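Side-chain contacts in tryptophan synthase alpha-subunit (Pyrococcus furiosus, PDB 1GEQ), which catalyses the aldol cleavage of indoleglycerol phosphate to indole and glyceraldehyde 3-phosphate as the alpha subunit of tryptophan synthase: residues A95-F100 with K123-I128; V115-F120 with T136-A141; L37-S42 with R66-I71; E147-I152 with K187-N192. All coordinates share one frame; numbering follows the deposited sequence.

Contact 1. Residues A95-F100 with K123-I128; sequences AGVRNF and KEFTEI
Val97 and Ile128 carry the apolar part of this helix-to-helix contact, with Phe125 joining from deeper in the protein. Val97, in the first turn of its helix, puts one methyl to use: CG1 lies anti to the backbone N (chi1 177°) and comes within 3.7 Å of Phe125 CD1, meeting the ring obliquely. The same CG1 is 4.2 Å from Ile128 CD1, so one branch of a compact residue fills the angle between an aromatic ring and an aliphatic tip. Isoleucine suits the position opposite because it offers a surface to two partners: CD1 reaches Val97 CG1, while CG2, with CG1 beside it, meets the guanidinium of Arg98. This second meeting is of another kind. Ile128 CG2 sits over the centre of one face of the Arg98 guanidinium, 3.9 Å from Arg98 CZ, and Arg98 NH1 is equally 3.9 Å from Ile128 CG1. A bent arginine chain lays the flat group over the methyl, and its N-H groups remain directed to acids: NE and NH2 form salt bridges with Glu132 and Glu131 further along helix 122-132. With only an alanine at Ile128, a gap would probably open beside Val97 CG1, and the guanidinium, its methyl support removed, would be freer to tilt. The whole is neighbour packing in the outer ring of a TIM barrel, helices 97-107 and 122-132 lying side by side with strand 111-114 between them in the chain.

Contact 2. Residues V115-F120 with T136-A141; sequences VDLPVF and TVFLAA
Val115 and Leu139 are the closest backbone positions here, their CA atoms 7.3 Å apart, and Val115 has already taken helix-like angles (phi -50°, psi -51°) as the chain leaves strand 111-114 for a loop beside strand 135-140. Its side chain starts out away from that strand, yet Val115 CG1 still comes to 4.2 Å from Leu139 CD2. The same leucine methyl lies 4.1 Å from Val115 O, so it rests against both backbone and side chain of the loop. Leu139 brings CD2 there with an uncommon first torsion (chi1 79°), which sets CG between the backbone N and the carbonyl carbon. This is the C-terminal end of two neighbouring parallel strands in a TIM barrel, the end at which barrel enzymes place their active sites; Val115 accordingly has its side chain about 5 Å from that of Asp47, a catalytic proton acceptor. Successive residues of strand 135-140 alternate in direction, and Phe138 belongs to the outward-facing set, packing against helices 122-132 and 146-155. Leu117, pointing toward the strand, meets it from the loop: Leu117 CD2 is 4.1 Å from Phe138 CE2 and touches the ring at its edge, near the ring plane. Leucine suits this seam, for its one methyl CD2 lies against the rings of both Phe138 and Phe125, whereas the broad ring of Phe138 spans the distance from strand to loop.

Contact 3. Residues L37-S42 with R66-I71; sequences LGIPFS and REAFWI
In the beta-alpha-beta crossover that leads from strand 35-38 through helix 65-76 to strand 83-87 of the TIM barrel, Leu37 and Ile39 meet Ala68 and Ile71 on the inner side of the helix. Leu37 points toward the helix from within the strand. With CG anti to the backbone N (chi1 -176°), it extends CD2 to a point 4.1 Å from Ile71 CG2, the two side chains approaching each other at a slant. Leu37 CD2 also comes to 4.2 Å from Ala68 O, a van der Waals approach to the helix backbone one turn earlier. Ile71 uses its short CG2 branch for this meeting and faces helix 18-28 as well, touching Thr21 and Leu25. Two residues on from Leu37, Ile39 CG1 lies 4.3 Å from Ala68 CB. The CA atoms of Ile39 and Ala68 are 6.9 Å apart, and the single methyl of alanine suits so close a backbone approach. Ile39 also lies on Leu85 and Thr87 of strand 83-87 and on Phe100 of helix 97-107. Leu37 directed at the helix is consistent, by strand alternation, with the adjacent catalytic Glu36 facing the barrel interior. All four touching residues are buried, and no hydrogen bond links the segments: the helix is held to the strand by apolar burial and close fit, forces without direction that depend on how well the side chains fill the space between them.

Contact 4. Residues E147-I152 with K187-N192; sequences ERLKVI and KRICRN
Ile152 N donates to Arg148 O at 2.9 Å, a backbone bond of the helical turn that presents Leu149 and Lys150 to Ile189. Across the interface there is no hydrogen bond, and the meeting is largely one of hydrocarbon surfaces. Ile189 points toward the helix: its CD1 approaches Leu149 CB at 4.2 Å and also meets the end of Lys150, while CG2, anti to the backbone N, lies by Lys150 CG at 3.3 Å. That last pair is tighter than ordinary carbon contact, so its exact length is doubtful. Lys150 runs across Ile189 at about a right angle; its chain bends at the last two torsions (chi3 -149°, chi4 -53°) and brings NZ back to 3.3 Å from Ile189 CD1. Lysine fits this exposed position because its methylenes cover the isoleucine as the chain curls back. Its ammonium is near a like charge, Lys150 NZ being 4.5 Å from Arg188 NH2, but Arg188 NH2 also forms a salt bridge with Asp146, which probably offsets the repulsion. A serine in place of Ile189 would probably uncover Leu149 and leave the Lys150 chain without the surface it lies on. Asp153 adds polar links, its carboxylate accepting from the backbone N of Arg191 and of Asn192. The contact thus joins helix 146-155 to the end of helix 177-189, while Leu149 also reaches inward to Ala140 of strand 135-140.

How the contacts relate
Contact 3 is the fully buried one, joining a strand to the helix of its crossover by apolar contact alone. Contact 2 reaches the same barrel sheet but is a surface contact at the C-terminal end of the strands, near the active site. Contacts 1 and 4 are partly buried in the outer layer: contact 1 pairs two helices, contact 4 a helix with the end of another and the loop after it. There long charged chains take part, an arginine held by acids in contact 1, a lysine beside another positive charge in contact 4. Contact 2 links these two, since Thr126, Phe125 and Ile152 pack on its residues. Phe100 connects contact 1 to Ile39 and Phe69 of contact 3.

Contact 1. Residues A95-F100 with K123-I128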
loop_
_atom_site.group_PDB
_atom_site.type_symbol
_atom_site.label_atom_id
_atom_site.label_comp_id
_atom_site.label_asym_id
_atom_site.label_seq_id
_atom_site.Cartn_x
_atom_site.Cartn_y
_atom_site.Cartn_z
ATOM N N ALA A 95 -17.098 11.381 -1.277
ATOM C CA ALA A 95 -17.809 10.906 -0.096
ATOM C C ALA A 95 -17.611 11.835 1.093
ATOM O O ALA A 95 -18.314 11.733 2.099
ATOM C CB ALA A 95 -17.341 9.501 0.263
ATOM N N GLY A 96 -16.653 12.746 0.972
ATOM C CA GLY A 96 -16.371 13.665 2.056
ATOM C C GLY A 96 -15.194 13.144 2.858
ATOM O O GLY A 96 -15.297 12.111 3.522
ATOM N N VAL A 97 -14.075 13.860 2.792
ATOM C CA VAL A 97 -12.861 13.469 3.496
ATOM C C VAL A 97 -13.113 13.060 4.944
ATOM O O VAL A 97 -12.782 11.941 5.348
ATOM C CB VAL A 97 -11.827 14.613 3.475
ATOM C CG1 VAL A 97 -10.597 14.226 4.284
ATOM C CG2 VAL A 97 -11.442 14.929 2.042
ATOM N N ARG A 98 -13.697 13.966 5.722
ATOM C CA ARG A 98 -13.974 13.684 7.125
ATOM C C ARG A 98 -14.793 12.410 7.291
ATOM O O ARG A 98 -14.414 11.524 8.058
ATOM C CB ARG A 98 -14.698 14.865 7.770
ATOM C CG ARG A 98 -14.826 14.737 9.274
ATOM C CD ARG A 98 -14.683 16.092 9.939
ATOM N NE ARG A 98 -13.702 16.041 11.018
ATOM C CZ ARG A 98 -12.774 16.969 11.223
ATOM N NH1 ARG A 98 -12.697 18.024 10.421
ATOM N NH2 ARG A 98 -11.912 16.832 12.216
ATOM N N ASN A 99 -15.910 12.315 6.573
ATOM C CA ASN A 99 -16.760 11.129 6.646
ATOM C C ASN A 99 -15.952 9.868 6.359
ATOM O O ASN A 99 -16.046 8.879 7.082
ATOM C CB ASN A 99 -17.900 11.194 5.623
ATOM C CG ASN A 99 -18.939 12.241 5.958
ATOM O OD1 ASN A 99 -18.951 12.794 7.057
ATOM N ND2 ASN A 99 -19.834 12.512 5.011
ATOM N N PHE A 100 -15.167 9.914 5.287
ATOM C CA PHE A 100 -14.356 8.774 4.879
ATOM C C PHE A 100 -13.367 8.363 5.956
ATOM O O PHE A 100 -13.377 7.219 6.415
ATOM C CB PHE A 100 -13.599 9.101 3.588
ATOM C CG PHE A 100 -12.999 7.895 2.918
ATOM C CD1 PHE A 100 -13.601 7.341 1.792
ATOM C CD2 PHE A 100 -11.846 7.301 3.421
ATOM C CE1 PHE A 100 -13.067 6.209 1.178
ATOM C CE2 PHE A 100 -11.304 6.166 2.816
ATOM C CZ PHE A 100 -11.916 5.620 1.692
ATOM N N LYS A 123 -2.348 19.947 3.145
ATOM C CA LYS A 123 -2.383 20.536 4.480
ATOM C C LYS A 123 -3.709 20.273 5.183
ATOM O O LYS A 123 -3.732 19.810 6.322
ATOM C CB LYS A 123 -2.126 22.042 4.396
ATOM C CG LYS A 123 -0.691 22.393 4.046
ATOM C CD LYS A 123 0.241 22.020 5.187
ATOM C CE LYS A 123 1.699 22.284 4.844
ATOM N NZ LYS A 123 2.584 22.010 6.017
ATOM N N GLU A 124 -4.808 20.571 4.499
ATOM C CA GLU A 124 -6.139 20.359 5.054
ATOM C C GLU A 124 -6.311 18.886 5.398
ATOM O O GLU A 124 -6.747 18.533 6.494
ATOM C CB GLU A 124 -7.204 20.758 4.034
ATOM C CG GLU A 124 -8.625 20.561 4.516
ATOM C CD GLU A 124 -9.633 20.587 3.384
ATOM O OE1 GLU A 124 -9.630 19.646 2.559
ATOM O OE2 GLU A 124 -10.425 21.547 3.315
ATOM N N PHE A 125 -5.961 18.032 4.444
ATOM C CA PHE A 125 -6.080 16.595 4.626
ATOM C C PHE A 125 -5.339 16.092 5.861
ATOM O O PHE A 125 -5.909 15.376 6.685
ATOM C CB PHE A 125 -5.558 15.862 3.391
ATOM C CG PHE A 125 -5.762 14.382 3.450
ATOM C CD1 PHE A 125 -7.035 13.837 3.307
ATOM C CD2 PHE A 125 -4.695 13.534 3.718
ATOM C CE1 PHE A 125 -7.239 12.469 3.430
ATOM C CE2 PHE A 125 -4.890 12.164 3.846
ATOM C CZ PHE A 125 -6.166 11.633 3.704
ATOM N N THR A 126 -4.067 16.465 5.986
ATOM C CA THR A 126 -3.252 16.032 7.120
ATOM C C THR A 126 -3.845 16.483 8.449
ATOM O O THR A 126 -3.708 15.802 9.469
ATOM C CB THR A 126 -1.809 16.582 7.020
ATOM O OG1 THR A 126 -1.838 18.013 7.009
ATOM C CG2 THR A 126 -1.142 16.083 5.751
ATOM N N GLU A 127 -4.502 17.637 8.426
ATOM C CA GLU A 127 -5.130 18.203 9.611
ATOM C C GLU A 127 -6.256 17.305 10.105
ATOM O O GLU A 127 -6.306 16.924 11.276
ATOM C CB GLU A 127 -5.692 19.585 9.275
ATOM C CG GLU A 127 -6.502 20.222 10.380
ATOM C CD GLU A 127 -7.106 21.556 9.961
ATOM O OE1 GLU A 127 -6.336 22.504 9.691
ATOM O OE2 GLU A 127 -8.352 21.649 9.898
ATOM N N ILE A 128 -7.160 16.974 9.191
ATOM C CA ILE A 128 -8.312 16.132 9.490
ATOM C C ILE A 128 -7.904 14.703 9.844
ATOM O O ILE A 128 -8.485 14.084 10.736
ATOM C CB ILE A 128 -9.260 16.109 8.286
ATOM C CG1 ILE A 128 -9.680 17.543 7.952
ATOM C CG2 ILE A 128 -10.471 15.246 8.583
ATOM C CD1 ILE A 128 -10.245 17.712 6.559
#

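Contact 2. Residues V115-F120 with T136-A141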
loop_
_atom_site.group_PDB
_atom_site.type_symbol
_atom_site.label_atom_id
_atom_site.label_comp_id
_atom_site.label_asym_id
_atom_site.label_seq_id
_atom_site.Cartn_x
_atom_site.Cartn_y
_atom_site.Cartn_z
ATOM N N VAL A 115 -3.185 8.401 -3.371
ATOM C CA VAL A 115 -2.322 8.423 -4.542
ATOM C C VAL A 115 -2.227 9.744 -5.290
ATOM O O VAL A 115 -1.131 10.231 -5.567
ATOM C CB VAL A 115 -2.767 7.340 -5.546
ATOM C CG1 VAL A 115 -1.768 7.240 -6.678
ATOM C CG2 VAL A 115 -2.907 6.008 -4.837
ATOM N N ASP A 116 -3.379 10.319 -5.619
ATOM C CA ASP A 116 -3.419 11.567 -6.372
ATOM C C ASP A 116 -4.023 12.753 -5.619
ATOM O O ASP A 116 -4.839 13.493 -6.173
ATOM C CB ASP A 116 -4.195 11.333 -7.665
ATOM C CG ASP A 116 -5.613 10.852 -7.410
ATOM O OD1 ASP A 116 -5.879 10.342 -6.304
ATOM O OD2 ASP A 116 -6.459 10.973 -8.314
ATOM N N LEU A 117 -3.617 12.936 -4.367
ATOM C CA LEU A 117 -4.118 14.040 -3.553
ATOM C C LEU A 117 -3.577 15.371 -4.071
ATOM O O LEU A 117 -2.363 15.578 -4.119
ATOM C CB LEU A 117 -3.682 13.869 -2.091
ATOM C CG LEU A 117 -4.108 14.982 -1.121
ATOM C CD1 LEU A 117 -5.598 14.865 -0.842
ATOM C CD2 LEU A 117 -3.327 14.881 0.178
ATOM N N PRO A 118 -4.471 16.288 -4.470
ATOM C CA PRO A 118 -4.023 17.593 -4.972
ATOM C C PRO A 118 -3.123 18.255 -3.929
ATOM O O PRO A 118 -3.470 18.313 -2.749
ATOM C CB PRO A 118 -5.336 18.336 -5.184
ATOM C CG PRO A 118 -6.277 17.220 -5.600
ATOM C CD PRO A 118 -5.932 16.141 -4.599
ATOM N N VAL A 119 -1.966 18.746 -4.366
ATOM C CA VAL A 119 -1.014 19.364 -3.449
ATOM C C VAL A 119 -1.611 20.477 -2.592
ATOM O O VAL A 119 -1.244 20.629 -1.428
ATOM C CB VAL A 119 0.231 19.904 -4.203
ATOM C CG1 VAL A 119 -0.136 21.111 -5.052
ATOM C CG2 VAL A 119 1.326 20.251 -3.209
ATOM N N PHE A 120 -2.533 21.248 -3.156
ATOM C CA PHE A 120 -3.164 22.333 -2.411
ATOM C C PHE A 120 -4.309 21.865 -1.518
ATOM O O PHE A 120 -5.227 22.626 -1.214
ATOM C CB PHE A 120 -3.662 23.420 -3.369
ATOM C CG PHE A 120 -2.646 24.496 -3.639
ATOM C CD1 PHE A 120 -2.894 25.810 -3.255
ATOM C CD2 PHE A 120 -1.434 24.195 -4.255
ATOM C CE1 PHE A 120 -1.947 26.810 -3.472
ATOM C CE2 PHE A 120 -0.479 25.190 -4.476
ATOM C CZ PHE A 120 -0.737 26.500 -4.085
ATOM N N THR A 136 -0.848 9.291 8.261
ATOM C CA THR A 136 -0.695 9.614 6.853
ATOM C C THR A 136 0.503 8.948 6.196
ATOM O O THR A 136 1.572 8.823 6.793
ATOM C CB THR A 136 -0.559 11.138 6.642
ATOM O OG1 THR A 136 0.556 11.620 7.401
ATOM C CG2 THR A 136 -1.832 11.864 7.086
ATOM N N VAL A 137 0.297 8.515 4.959
ATOM C CA VAL A 137 1.348 7.905 4.159
ATOM C C VAL A 137 1.366 8.710 2.862
ATOM O O VAL A 137 0.325 8.900 2.233
ATOM C CB VAL A 137 1.031 6.434 3.824
ATOM C CG1 VAL A 137 2.143 5.835 2.960
ATOM C CG2 VAL A 137 0.866 5.643 5.088
ATOM N N PHE A 138 2.539 9.210 2.481
ATOM C CA PHE A 138 2.682 9.971 1.247
ATOM C C PHE A 138 3.695 9.278 0.357
ATOM O O PHE A 138 4.631 8.647 0.842
ATOM C CB PHE A 138 3.149 11.399 1.521
ATOM C CG PHE A 138 2.098 12.262 2.139
ATOM C CD1 PHE A 138 2.053 12.445 3.516
ATOM C CD2 PHE A 138 1.140 12.886 1.343
ATOM C CE1 PHE A 138 1.070 13.242 4.096
ATOM C CE2 PHE A 138 0.146 13.691 1.916
ATOM C CZ PHE A 138 0.114 13.867 3.298
ATOM N N LEU A 139 3.514 9.407 -0.949
ATOM C CA LEU A 139 4.439 8.759 -1.855
ATOM C C LEU A 139 5.394 9.728 -2.530
ATOM O O LEU A 139 5.152 10.934 -2.594
ATOM C CB LEU A 139 3.667 7.939 -2.896
ATOM C CG LEU A 139 3.012 8.596 -4.102
ATOM C CD1 LEU A 139 4.069 8.886 -5.155
ATOM C CD2 LEU A 139 1.949 7.654 -4.674
ATOM N N ALA A 140 6.507 9.182 -2.994
ATOM C CA ALA A 140 7.521 9.962 -3.679
ATOM C C ALA A 140 8.036 9.069 -4.793
ATOM O O ALA A 140 8.232 7.870 -4.599
ATOM C CB ALA A 140 8.658 10.343 -2.711
ATOM N N ALA A 141 8.216 9.661 -5.971
ATOM C CA ALA A 141 8.700 8.945 -7.142
ATOM C C ALA A 141 10.122 9.425 -7.400
ATOM O O ALA A 141 10.593 10.351 -6.741
ATOM C CB ALA A 141 7.807 9.254 -8.350
#

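Contact 3. Residues L37-S42 with R66-I71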
loop_
_atom_site.group_PDB
_atom_site.type_symbol
_atom_site.label_atom_id
_atom_site.label_comp_id
_atom_site.label_asym_id
_atom_site.label_seq_id
_atom_site.Cartn_x
_atom_site.Cartn_y
_atom_site.Cartn_z
ATOM N N LEU A 37 -4.001 -2.169 1.519
ATOM C CA LEU A 37 -5.223 -2.636 0.870
ATOM C C LEU A 37 -5.674 -1.558 -0.100
ATOM O O LEU A 37 -6.017 -0.443 0.312
ATOM C CB LEU A 37 -6.317 -2.886 1.913
ATOM C CG LEU A 37 -7.644 -3.476 1.413
ATOM C CD1 LEU A 37 -7.405 -4.855 0.821
ATOM C CD2 LEU A 37 -8.641 -3.562 2.568
ATOM N N GLY A 38 -5.683 -1.891 -1.387
ATOM C CA GLY A 38 -6.066 -0.912 -2.389
ATOM C C GLY A 38 -7.535 -0.887 -2.763
ATOM O O GLY A 38 -8.161 -1.930 -2.973
ATOM N N ILE A 39 -8.078 0.320 -2.828
ATOM C CA ILE A 39 -9.468 0.531 -3.197
ATOM C C ILE A 39 -9.520 0.744 -4.711
ATOM O O ILE A 39 -8.919 1.690 -5.233
ATOM C CB ILE A 39 -10.042 1.779 -2.503
ATOM C CG1 ILE A 39 -10.098 1.541 -0.991
ATOM C CG2 ILE A 39 -11.432 2.100 -3.058
ATOM C CD1 ILE A 39 -10.613 2.729 -0.215
ATOM N N PRO A 40 -10.245 -0.133 -5.421
ATOM C CA PRO A 40 -10.415 -0.093 -6.880
ATOM C C PRO A 40 -10.897 1.258 -7.383
ATOM O O PRO A 40 -11.753 1.892 -6.772
ATOM C CB PRO A 40 -11.446 -1.193 -7.140
ATOM C CG PRO A 40 -11.221 -2.152 -6.021
ATOM C CD PRO A 40 -11.005 -1.252 -4.836
ATOM N N PHE A 41 -10.348 1.681 -8.516
ATOM C CA PHE A 41 -10.726 2.943 -9.131
ATOM C C PHE A 41 -10.737 2.758 -10.649
ATOM O O PHE A 41 -9.890 2.055 -11.193
ATOM C CB PHE A 41 -9.740 4.039 -8.735
ATOM C CG PHE A 41 -10.093 5.387 -9.281
ATOM C CD1 PHE A 41 -11.367 5.917 -9.080
ATOM C CD2 PHE A 41 -9.164 6.121 -10.002
ATOM C CE1 PHE A 41 -11.717 7.162 -9.602
ATOM C CE2 PHE A 41 -9.499 7.374 -10.529
ATOM C CZ PHE A 41 -10.781 7.892 -10.324
ATOM N N SER A 42 -11.696 3.386 -11.323
ATOM C CA SER A 42 -11.831 3.246 -12.771
ATOM C C SER A 42 -10.663 3.777 -13.598
ATOM O O SER A 42 -10.442 3.314 -14.715
ATOM C CB SER A 42 -13.138 3.895 -13.243
ATOM O OG SER A 42 -13.194 5.258 -12.861
ATOM N N ARG A 66 -17.806 0.549 0.271
ATOM C CA ARG A 66 -17.986 0.116 1.650
ATOM C C ARG A 66 -17.505 -1.302 1.929
ATOM O O ARG A 66 -17.201 -1.644 3.074
ATOM C CB ARG A 66 -19.455 0.270 2.050
ATOM C CG ARG A 66 -19.979 1.693 1.882
ATOM C CD ARG A 66 -20.446 2.310 3.201
ATOM N NE ARG A 66 -19.796 3.592 3.473
ATOM C CZ ARG A 66 -19.851 4.655 2.672
ATOM N NH1 ARG A 66 -20.531 4.602 1.533
ATOM N NH2 ARG A 66 -19.217 5.770 3.006
ATOM N N GLU A 67 -17.426 -2.134 0.895
ATOM C CA GLU A 67 -16.967 -3.505 1.090
ATOM C C GLU A 67 -15.527 -3.511 1.578
ATOM O O GLU A 67 -15.080 -4.467 2.209
ATOM C CB GLU A 67 -17.104 -4.305 -0.207
ATOM C CG GLU A 67 -18.534 -4.741 -0.481
ATOM C CD GLU A 67 -18.709 -5.365 -1.848
ATOM O OE1 GLU A 67 -19.855 -5.711 -2.193
ATOM O OE2 GLU A 67 -17.703 -5.505 -2.579
ATOM N N ALA A 68 -14.800 -2.438 1.287
ATOM C CA ALA A 68 -13.417 -2.330 1.724
ATOM C C ALA A 68 -13.417 -2.295 3.244
ATOM O O ALA A 68 -12.605 -2.947 3.894
ATOM C CB ALA A 68 -12.790 -1.056 1.164
ATOM N N PHE A 69 -14.346 -1.530 3.809
ATOM C CA PHE A 69 -14.446 -1.411 5.254
ATOM C C PHE A 69 -14.873 -2.730 5.885
ATOM O O PHE A 69 -14.530 -3.013 7.027
ATOM C CB PHE A 69 -15.428 -0.296 5.635
ATOM C CG PHE A 69 -15.016 1.072 5.152
ATOM C CD1 PHE A 69 -13.725 1.549 5.384
ATOM C CD2 PHE A 69 -15.922 1.893 4.480
ATOM C CE1 PHE A 69 -13.343 2.825 4.955
ATOM C CE2 PHE A 69 -15.551 3.166 4.048
ATOM C CZ PHE A 69 -14.259 3.635 4.286
ATOM N N TRP A 70 -15.620 -3.536 5.138
ATOM C CA TRP A 70 -16.080 -4.835 5.623
ATOM C C TRP A 70 -14.877 -5.761 5.768
ATOM O O TRP A 70 -14.739 -6.469 6.761
ATOM C CB TRP A 70 -17.073 -5.448 4.631
ATOM C CG TRP A 70 -17.488 -6.856 4.976
ATOM C CD1 TRP A 70 -18.528 -7.233 5.777
ATOM C CD2 TRP A 70 -16.851 -8.069 4.555
ATOM N NE1 TRP A 70 -18.579 -8.603 5.882
ATOM C CE2 TRP A 70 -17.553 -9.142 5.139
ATOM C CE3 TRP A 70 -15.743 -8.349 3.738
ATOM C CZ2 TRP A 70 -17.197 -10.480 4.936
ATOM C CZ3 TRP A 70 -15.383 -9.679 3.536
ATOM C CH2 TRP A 70 -16.106 -10.726 4.135
ATOM N N ILE A 71 -14.020 -5.752 4.751
ATOM C CA ILE A 71 -12.819 -6.580 4.741
ATOM C C ILE A 71 -11.951 -6.303 5.961
ATOM O O ILE A 71 -11.546 -7.226 6.667
ATOM C CB ILE A 71 -11.995 -6.326 3.454
ATOM C CG1 ILE A 71 -12.755 -6.875 2.241
ATOM C CG2 ILE A 71 -10.627 -6.976 3.566
ATOM C CD1 ILE A 71 -12.093 -6.579 0.904
#

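Contact 4. Residues E147-I152 with K187-N192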
loop_
_atom_site.group_PDB
_atom_site.type_symbol
_atom_site.label_atom_id
_atom_site.label_comp_id
_atom_site.label_asym_id
_atom_site.label_seq_id
_atom_site.Cartn_x
_atom_site.Cartn_y
_atom_site.Cartn_z
ATOM N N GLU A 147 14.222 18.717 -1.723
ATOM C CA GLU A 147 13.426 19.698 -1.005
ATOM C C GLU A 147 12.001 19.222 -0.783
ATOM O O GLU A 147 11.438 19.432 0.291
ATOM C CB GLU A 147 13.412 21.034 -1.748
ATOM C CG GLU A 147 14.777 21.462 -2.271
ATOM C CD GLU A 147 15.162 20.703 -3.523
ATOM O OE1 GLU A 147 14.470 20.876 -4.547
ATOM O OE2 GLU A 147 16.140 19.927 -3.487
ATOM N N ARG A 148 11.410 18.590 -1.794
ATOM C CA ARG A 148 10.046 18.100 -1.656
ATOM C C ARG A 148 9.988 16.869 -0.743
ATOM O O ARG A 148 9.006 16.665 -0.044
ATOM C CB ARG A 148 9.447 17.760 -3.022
ATOM C CG ARG A 148 7.922 17.827 -3.042
ATOM C CD ARG A 148 7.317 17.234 -4.317
ATOM N NE ARG A 148 7.902 17.757 -5.552
ATOM C CZ ARG A 148 7.801 19.014 -5.976
ATOM N NH1 ARG A 148 7.137 19.916 -5.263
ATOM N NH2 ARG A 148 8.362 19.369 -7.126
ATOM N N LEU A 149 11.027 16.039 -0.769
ATOM C CA LEU A 149 11.065 14.866 0.104
ATOM C C LEU A 149 10.999 15.320 1.566
ATOM O O LEU A 149 10.362 14.676 2.399
ATOM C CB LEU A 149 12.351 14.059 -0.121
ATOM C CG LEU A 149 12.265 12.895 -1.118
ATOM C CD1 LEU A 149 13.653 12.318 -1.352
ATOM C CD2 LEU A 149 11.322 11.822 -0.584
ATOM N N LYS A 150 11.657 16.439 1.868
ATOM C CA LYS A 150 11.672 16.964 3.227
ATOM C C LYS A 150 10.275 17.408 3.645
ATOM O O LYS A 150 9.833 17.127 4.760
ATOM C CB LYS A 150 12.620 18.155 3.335
ATOM C CG LYS A 150 14.013 17.893 2.834
ATOM C CD LYS A 150 14.898 19.101 3.061
ATOM C CE LYS A 150 15.963 19.181 1.985
ATOM N NZ LYS A 150 16.726 17.907 1.856
ATOM N N VAL A 151 9.589 18.111 2.753
ATOM C CA VAL A 151 8.240 18.578 3.054
ATOM C C VAL A 151 7.327 17.390 3.299
ATOM O O VAL A 151 6.564 17.360 4.269
ATOM C CB VAL A 151 7.672 19.431 1.900
ATOM C CG1 VAL A 151 6.214 19.770 2.172
ATOM C CG2 VAL A 151 8.499 20.708 1.752
ATOM N N ILE A 152 7.406 16.406 2.413
ATOM C CA ILE A 152 6.593 15.200 2.546
ATOM C C ILE A 152 6.877 14.510 3.877
ATOM O O ILE A 152 5.949 14.100 4.575
ATOM C CB ILE A 152 6.885 14.214 1.397
ATOM C CG1 ILE A 152 6.268 14.757 0.109
ATOM C CG2 ILE A 152 6.329 12.831 1.719
ATOM C CD1 ILE A 152 6.801 14.089 -1.141
ATOM N N LYS A 187 16.777 8.088 2.579
ATOM C CA LYS A 187 17.361 7.706 3.865
ATOM C C LYS A 187 18.222 8.832 4.435
ATOM O O LYS A 187 18.455 8.891 5.637
ATOM C CB LYS A 187 18.202 6.428 3.728
ATOM C CG LYS A 187 17.412 5.178 3.315
ATOM C CD LYS A 187 16.098 5.034 4.102
ATOM C CE LYS A 187 16.305 5.169 5.608
ATOM N NZ LYS A 187 16.781 3.943 6.287
ATOM N N ARG A 188 18.658 9.738 3.571
ATOM C CA ARG A 188 19.486 10.861 3.987
ATOM C C ARG A 188 18.641 12.015 4.514
ATOM O O ARG A 188 19.118 12.866 5.259
ATOM C CB ARG A 188 20.303 11.357 2.794
ATOM C CG ARG A 188 21.400 12.330 3.150
ATOM C CD ARG A 188 21.992 12.953 1.896
ATOM N NE ARG A 188 21.238 14.126 1.471
ATOM C CZ ARG A 188 20.657 14.265 0.284
ATOM N NH1 ARG A 188 20.735 13.295 -0.616
ATOM N NH2 ARG A 188 20.006 15.383 -0.006
ATOM N N ILE A 189 17.374 12.020 4.129
ATOM C CA ILE A 189 16.472 13.095 4.506
ATOM C C ILE A 189 15.366 12.773 5.494
ATOM O O ILE A 189 15.117 13.547 6.416
ATOM C CB ILE A 189 15.801 13.677 3.238
ATOM C CG1 ILE A 189 16.868 14.257 2.313
ATOM C CG2 ILE A 189 14.764 14.745 3.611
ATOM C CD1 ILE A 189 16.330 14.708 0.963
ATOM N N CYS A 190 14.696 11.642 5.292
ATOM C CA CYS A 190 13.562 11.283 6.124
ATOM C C CYS A 190 13.820 10.796 7.541
ATOM O O CYS A 190 14.705 9.988 7.778
ATOM C CB CYS A 190 12.726 10.222 5.417
ATOM S SG CYS A 190 12.256 10.701 3.752
ATOM N N ARG A 191 13.002 11.304 8.464
ATOM C CA ARG A 191 13.066 10.890 9.857
ATOM C C ARG A 191 12.078 9.718 9.970
ATOM O O ARG A 191 12.258 8.815 10.786
ATOM C CB ARG A 191 12.672 12.058 10.777
ATOM C CG ARG A 191 13.705 13.194 10.758
ATOM C CD ARG A 191 13.352 14.350 11.684
ATOM N NE ARG A 191 14.531 15.169 11.981
ATOM C CZ ARG A 191 14.961 16.192 11.244
ATOM N NH1 ARG A 191 14.309 16.546 10.143
ATOM N NH2 ARG A 191 16.059 16.849 11.600
ATOM N N ASN A 192 11.040 9.735 9.131
ATOM C CA ASN A 192 10.045 8.658 9.108
ATOM C C ASN A 192 10.644 7.409 8.476
ATOM O O ASN A 192 11.622 7.489 7.738
ATOM C CB ASN A 192 8.822 9.052 8.277
ATOM C CG ASN A 192 7.833 9.885 9.048
ATOM O OD1 ASN A 192 7.746 11.101 8.863
ATOM N ND2 ASN A 192 7.081 9.239 9.923
#